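Local coordinates for protein putative Ribokinase II (Escherichia coli O6, PDB 3IQ0) that probably phosphorylates a sugar with ATP and magnesium, as a ribokinase-like member of the pfkB carbohydrate kinase family, at residues Leu280-Ala285 / Met304-Phe309. Residues are numbered along the deposited sequence; the frame is centred on the assembly and turned at random.
Sequences LQYANA and MEIETF. With ATP (adenosine-5'-triphosphate), chain G.
Ala285 of 280-285 and Ile306 of 304-309 have the nearest CA atoms across two helices that cross almost at right angles, at 95°, with their axes 9.6 Å apart. The centre of the junction is the Ile306 branch methyl CG2, which lies 3.6 Å from Ala285 CB and 3.7 Å from CD2 of the Tyr282 ring. Ile306 CG2 stands opposite its own backbone N while CG1 lies beside that N (chi1 -58°), a rotation that turns the methyl between the alanine and the tyrosine. The small Ala285 side chain also meets Phe309, whose ring presents its edge: CD2 is 3.7 Å from Ala285 CB, and Tyr248 and Phe309 stack edge-to-face. Tyr282 reaches across the second helix, its side chain lying alongside that of Glu307 and pointing the same way, so that its OH comes within 3.4 Å of Glu307 CG. This is contact with the aliphatic part of the glutamate; its chain bends at chi2 (-67°) and carries the carboxylate away from 280-285. Phe274, edge-to-face with Tyr282, and Ile310 of helix 303-312 extend the apolar surroundings. One residue before Ala285, Asn284 serves the nucleotide: its OD1 accepts a hydrogen bond from the ribose O2' of ATP, modelled at a doubtfully short 2.5 Å, while its ND2 is hydrogen-bonded to Glu246 O, a second anchor that should limit rotation of the amide. The helix 276-290 thus packs against the C-terminal helix 303-312 through Tyr282 and Ala285 and contributes Asn284 to the ATP pocket, within the nucleotide-binding part of a ribokinase-like fold.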
ATOM      1  N   LEU B 280      30.120  -2.084  22.670  1.00 21.00           N
ATOM      2  CA  LEU B 280      29.894  -0.750  22.144  1.00 21.57           C
ATOM      3  C   LEU B 280      30.713  -0.498  20.878  1.00 22.31           C
ATOM      4  O   LEU B 280      30.221   0.120  19.931  1.00 23.50           O
ATOM      5  CB  LEU B 280      30.228   0.313  23.195  1.00 23.23           C
ATOM      6  CG  LEU B 280      29.801   1.732  22.811  1.00 22.26           C
ATOM      7  CD1 LEU B 280      28.286   1.817  22.792  1.00 21.26           C
ATOM      8  CD2 LEU B 280      30.371   2.737  23.802  1.00 24.19           C
ATOM      9  N   GLN B 281      31.957  -0.966  20.851  1.00 22.17           N
ATOM     10  CA  GLN B 281      32.775  -0.755  19.666  1.00 24.57           C
ATOM     11  C   GLN B 281      32.235  -1.587  18.502  1.00 23.89           C
ATOM     12  O   GLN B 281      32.263  -1.144  17.360  1.00 23.47           O
ATOM     13  CB  GLN B 281      34.246  -1.112  19.936  1.00 28.87           C
ATOM     14  CG  GLN B 281      34.594  -2.584  19.808  1.00 34.05           C
ATOM     15  CD  GLN B 281      36.083  -2.858  20.024  1.00 36.27           C
ATOM     16  OE1 GLN B 281      36.943  -2.288  19.347  1.00 35.78           O
ATOM     17  NE2 GLN B 281      36.387  -3.738  20.970  1.00 40.23           N
ATOM     18  N   TYR B 282      31.746  -2.793  18.795  1.00 24.17           N
ATOM     19  CA  TYR B 282      31.192  -3.671  17.759  1.00 23.16           C
ATOM     20  C   TYR B 282      29.879  -3.114  17.212  1.00 22.21           C
ATOM     21  O   TYR B 282      29.659  -3.112  16.001  1.00 21.45           O
ATOM     22  CB  TYR B 282      30.975  -5.085  18.308  1.00 25.21           C
ATOM     23  CG  TYR B 282      32.176  -5.983  18.102  1.00 29.57           C
ATOM     24  CD1 TYR B 282      33.408  -5.668  18.668  1.00 31.01           C
ATOM     25  CD2 TYR B 282      32.097  -7.113  17.289  1.00 30.87           C
ATOM     26  CE1 TYR B 282      34.531  -6.447  18.426  1.00 32.39           C
ATOM     27  CE2 TYR B 282      33.215  -7.900  17.041  1.00 32.87           C
ATOM     28  CZ  TYR B 282      34.430  -7.558  17.611  1.00 33.02           C
ATOM     29  OH  TYR B 282      35.552  -8.311  17.350  1.00 34.70           O
ATOM     30  N   ALA B 283      29.012  -2.643  18.105  1.00 19.99           N
ATOM     31  CA  ALA B 283      27.744  -2.062  17.682  1.00 19.12           C
ATOM     32  C   ALA B 283      28.060  -0.845  16.819  1.00 20.07           C
ATOM     33  O   ALA B 283      27.507  -0.682  15.735  1.00 21.01           O
ATOM     34  CB  ALA B 283      26.917  -1.642  18.894  1.00 17.48           C
ATOM     35  N   ASN B 284      28.960   0.001  17.311  1.00 21.77           N
ATOM     36  CA  ASN B 284      29.371   1.211  16.607  1.00 23.10           C
ATOM     37  C   ASN B 284      29.877   0.877  15.206  1.00 22.50           C
ATOM     38  O   ASN B 284      29.491   1.508  14.224  1.00 22.92           O
ATOM     39  CB  ASN B 284      30.458   1.932  17.419  1.00 23.35           C
ATOM     40  CG  ASN B 284      30.926   3.221  16.768  1.00 23.77           C
ATOM     41  OD1 ASN B 284      30.132   3.978  16.214  1.00 22.21           O
ATOM     42  ND2 ASN B 284      32.226   3.486  16.854  1.00 23.17           N
ATOM     43  N   ALA B 285      30.742  -0.125  15.120  1.00 21.75           N
ATOM     44  CA  ALA B 285      31.287  -0.556  13.844  1.00 20.84           C
ATOM     45  C   ALA B 285      30.182  -1.132  12.963  1.00 20.37           C
ATOM     46  O   ALA B 285      30.174  -0.913  11.753  1.00 19.82           O
ATOM     47  CB  ALA B 285      32.372  -1.597  14.064  1.00 21.48           C
HETATM   48  N   MSE B 304      32.740 -11.550  12.244  1.00 21.40           N
HETATM   49  CA  MSE B 304      34.101 -11.282  11.805  1.00 24.51           C
HETATM   50  C   MSE B 304      34.232 -10.187  10.754  1.00 24.14           C
HETATM   51  O   MSE B 304      35.329  -9.672  10.524  1.00 22.02           O
HETATM   52  CB  MSE B 304      34.787 -12.569  11.349  1.00 28.16           C
HETATM   53  CG  MSE B 304      35.152 -13.475  12.522  1.00 36.32           C
HETATM   54 SE   MSE B 304      36.006 -12.547  14.047  1.00 46.59          SE
HETATM   55  CE  MSE B 304      37.837 -12.658  13.443  1.00 39.62           C
ATOM     56  N   GLU B 305      33.130  -9.809  10.113  1.00 23.68           N
ATOM     57  CA  GLU B 305      33.221  -8.721   9.144  1.00 23.46           C
ATOM     58  C   GLU B 305      33.431  -7.467   9.981  1.00 22.29           C
ATOM     59  O   GLU B 305      34.203  -6.595   9.614  1.00 22.05           O
ATOM     60  CB  GLU B 305      31.948  -8.613   8.295  1.00 23.36           C
ATOM     61  CG  GLU B 305      31.664  -9.873   7.489  1.00 31.34           C
ATOM     62  CD  GLU B 305      30.447  -9.766   6.580  1.00 33.39           C
ATOM     63  OE1 GLU B 305      29.411  -9.221   7.013  1.00 32.51           O
ATOM     64  OE2 GLU B 305      30.529 -10.254   5.427  1.00 39.07           O
ATOM     65  N   ILE B 306      32.750  -7.392  11.122  1.00 23.03           N
ATOM     66  CA  ILE B 306      32.891  -6.248  12.021  1.00 23.87           C
ATOM     67  C   ILE B 306      34.321  -6.243  12.577  1.00 25.50           C
ATOM     68  O   ILE B 306      34.999  -5.214  12.605  1.00 27.39           O
ATOM     69  CB  ILE B 306      31.911  -6.349  13.215  1.00 22.17           C
ATOM     70  CG1 ILE B 306      30.463  -6.427  12.707  1.00 19.89           C
ATOM     71  CG2 ILE B 306      32.089  -5.148  14.135  1.00 22.66           C
ATOM     72  CD1 ILE B 306      29.443  -6.664  13.817  1.00 18.96           C
ATOM     73  N   GLU B 307      34.764  -7.417  13.009  1.00 27.38           N
ATOM     74  CA  GLU B 307      36.092  -7.609  13.578  1.00 30.90           C
ATOM     75  C   GLU B 307      37.183  -7.079  12.640  1.00 31.97           C
ATOM     76  O   GLU B 307      38.057  -6.309  13.046  1.00 29.95           O
ATOM     77  CB  GLU B 307      36.300  -9.101  13.851  1.00 33.00           C
ATOM     78  CG  GLU B 307      37.476  -9.444  14.740  1.00 38.82           C
ATOM     79  CD  GLU B 307      38.813  -9.127  14.104  1.00 43.03           C
ATOM     80  OE1 GLU B 307      39.030  -9.519  12.935  1.00 45.53           O
ATOM     81  OE2 GLU B 307      39.650  -8.495  14.786  1.00 45.74           O
ATOM     82  N   THR B 308      37.127  -7.499  11.384  1.00 31.86           N
ATOM     83  CA  THR B 308      38.104  -7.069  10.398  1.00 33.75           C
ATOM     84  C   THR B 308      37.976  -5.572  10.130  1.00 35.29           C
ATOM     85  O   THR B 308      38.976  -4.868   9.986  1.00 35.90           O
ATOM     86  CB  THR B 308      37.922  -7.847   9.090  1.00 34.50           C
ATOM     87  OG1 THR B 308      36.568  -7.714   8.646  1.00 36.56           O
ATOM     88  CG2 THR B 308      38.232  -9.313   9.296  1.00 31.73           C
ATOM     89  N   PHE B 309      36.741  -5.085  10.063  1.00 34.58           N
ATOM     90  CA  PHE B 309      36.492  -3.666   9.836  1.00 35.66           C
ATOM     91  C   PHE B 309      37.252  -2.874  10.897  1.00 36.07           C
ATOM     92  O   PHE B 309      38.001  -1.947  10.592  1.00 36.47           O
ATOM     93  CB  PHE B 309      34.992  -3.380   9.950  1.00 34.05           C
ATOM     94  CG  PHE B 309      34.629  -1.926   9.811  1.00 34.29           C
ATOM     95  CD1 PHE B 309      34.677  -1.293   8.570  1.00 34.93           C
ATOM     96  CD2 PHE B 309      34.229  -1.191  10.920  1.00 32.59           C
ATOM     97  CE1 PHE B 309      34.326   0.053   8.441  1.00 33.75           C
ATOM     98  CE2 PHE B 309      33.878   0.152  10.803  1.00 34.03           C
ATOM     99  CZ  PHE B 309      33.926   0.774   9.564  1.00 33.36           C
TER
HETATM  100  PG  ATP G 900      17.057   5.134  13.624  1.00 50.14           P
HETATM  101  O1G ATP G 900      17.197   4.703  12.189  1.00 52.97           O
HETATM  102  O2G ATP G 900      15.842   5.999  13.838  1.00 52.60           O
HETATM  103  O3G ATP G 900      16.982   3.917  14.545  1.00 52.98           O
HETATM  104  PB  ATP G 900      19.349   6.138  15.198  1.00 39.35           P
HETATM  105  O1B ATP G 900      19.558   7.589  15.505  1.00 43.71           O
HETATM  106  O2B ATP G 900      18.824   5.207  16.235  1.00 41.35           O
HETATM  107  O3B ATP G 900      18.380   5.999  13.918  1.00 46.78           O
HETATM  108  PA  ATP G 900      21.938   6.491  14.038  1.00 40.29           P
HETATM  109  O1A ATP G 900      21.595   6.926  12.631  1.00 42.56           O
HETATM  110  O2A ATP G 900      22.310   7.490  15.067  1.00 39.57           O
HETATM  111  O3A ATP G 900      20.714   5.588  14.623  1.00 39.90           O
HETATM  112  O5' ATP G 900      23.005   5.074  14.379  1.00 39.15           O
HETATM  113  C5' ATP G 900      23.489   3.814  14.500  1.00 38.44           C
HETATM  114  C4' ATP G 900      24.888   3.931  15.050  1.00 38.69           C
HETATM  115  O4' ATP G 900      25.474   3.695  13.764  1.00 37.29           O
HETATM  116  C3' ATP G 900      25.544   5.316  15.389  1.00 38.21           C
HETATM  117  O3' ATP G 900      25.502   5.682  16.758  1.00 38.22           O
HETATM  118  C2' ATP G 900      26.885   5.156  14.820  1.00 37.62           C
HETATM  119  O2' ATP G 900      27.746   4.469  15.737  1.00 35.18           O
HETATM  120  C1' ATP G 900      26.666   4.414  13.537  1.00 37.14           C
HETATM  121  N9  ATP G 900      26.477   5.374  12.373  1.00 35.16           N
HETATM  122  C8  ATP G 900      25.308   5.900  11.836  1.00 35.76           C
HETATM  123  N7  ATP G 900      25.550   6.721  10.802  1.00 35.73           N
HETATM  124  C5  ATP G 900      26.871   6.748  10.629  1.00 34.91           C
HETATM  125  C6  ATP G 900      27.848   7.426   9.710  1.00 35.33           C
HETATM  126  N6  ATP G 900      27.383   8.230   8.754  1.00 35.20           N
HETATM  127  N1  ATP G 900      29.230   7.182   9.869  1.00 35.14           N
HETATM  128  C2  ATP G 900      29.760   6.347  10.855  1.00 34.36           C
HETATM  129  N3  ATP G 900      28.902   5.694  11.743  1.00 33.63           N
HETATM  130  C4  ATP G 900      27.499   5.864  11.676  1.00 34.55           C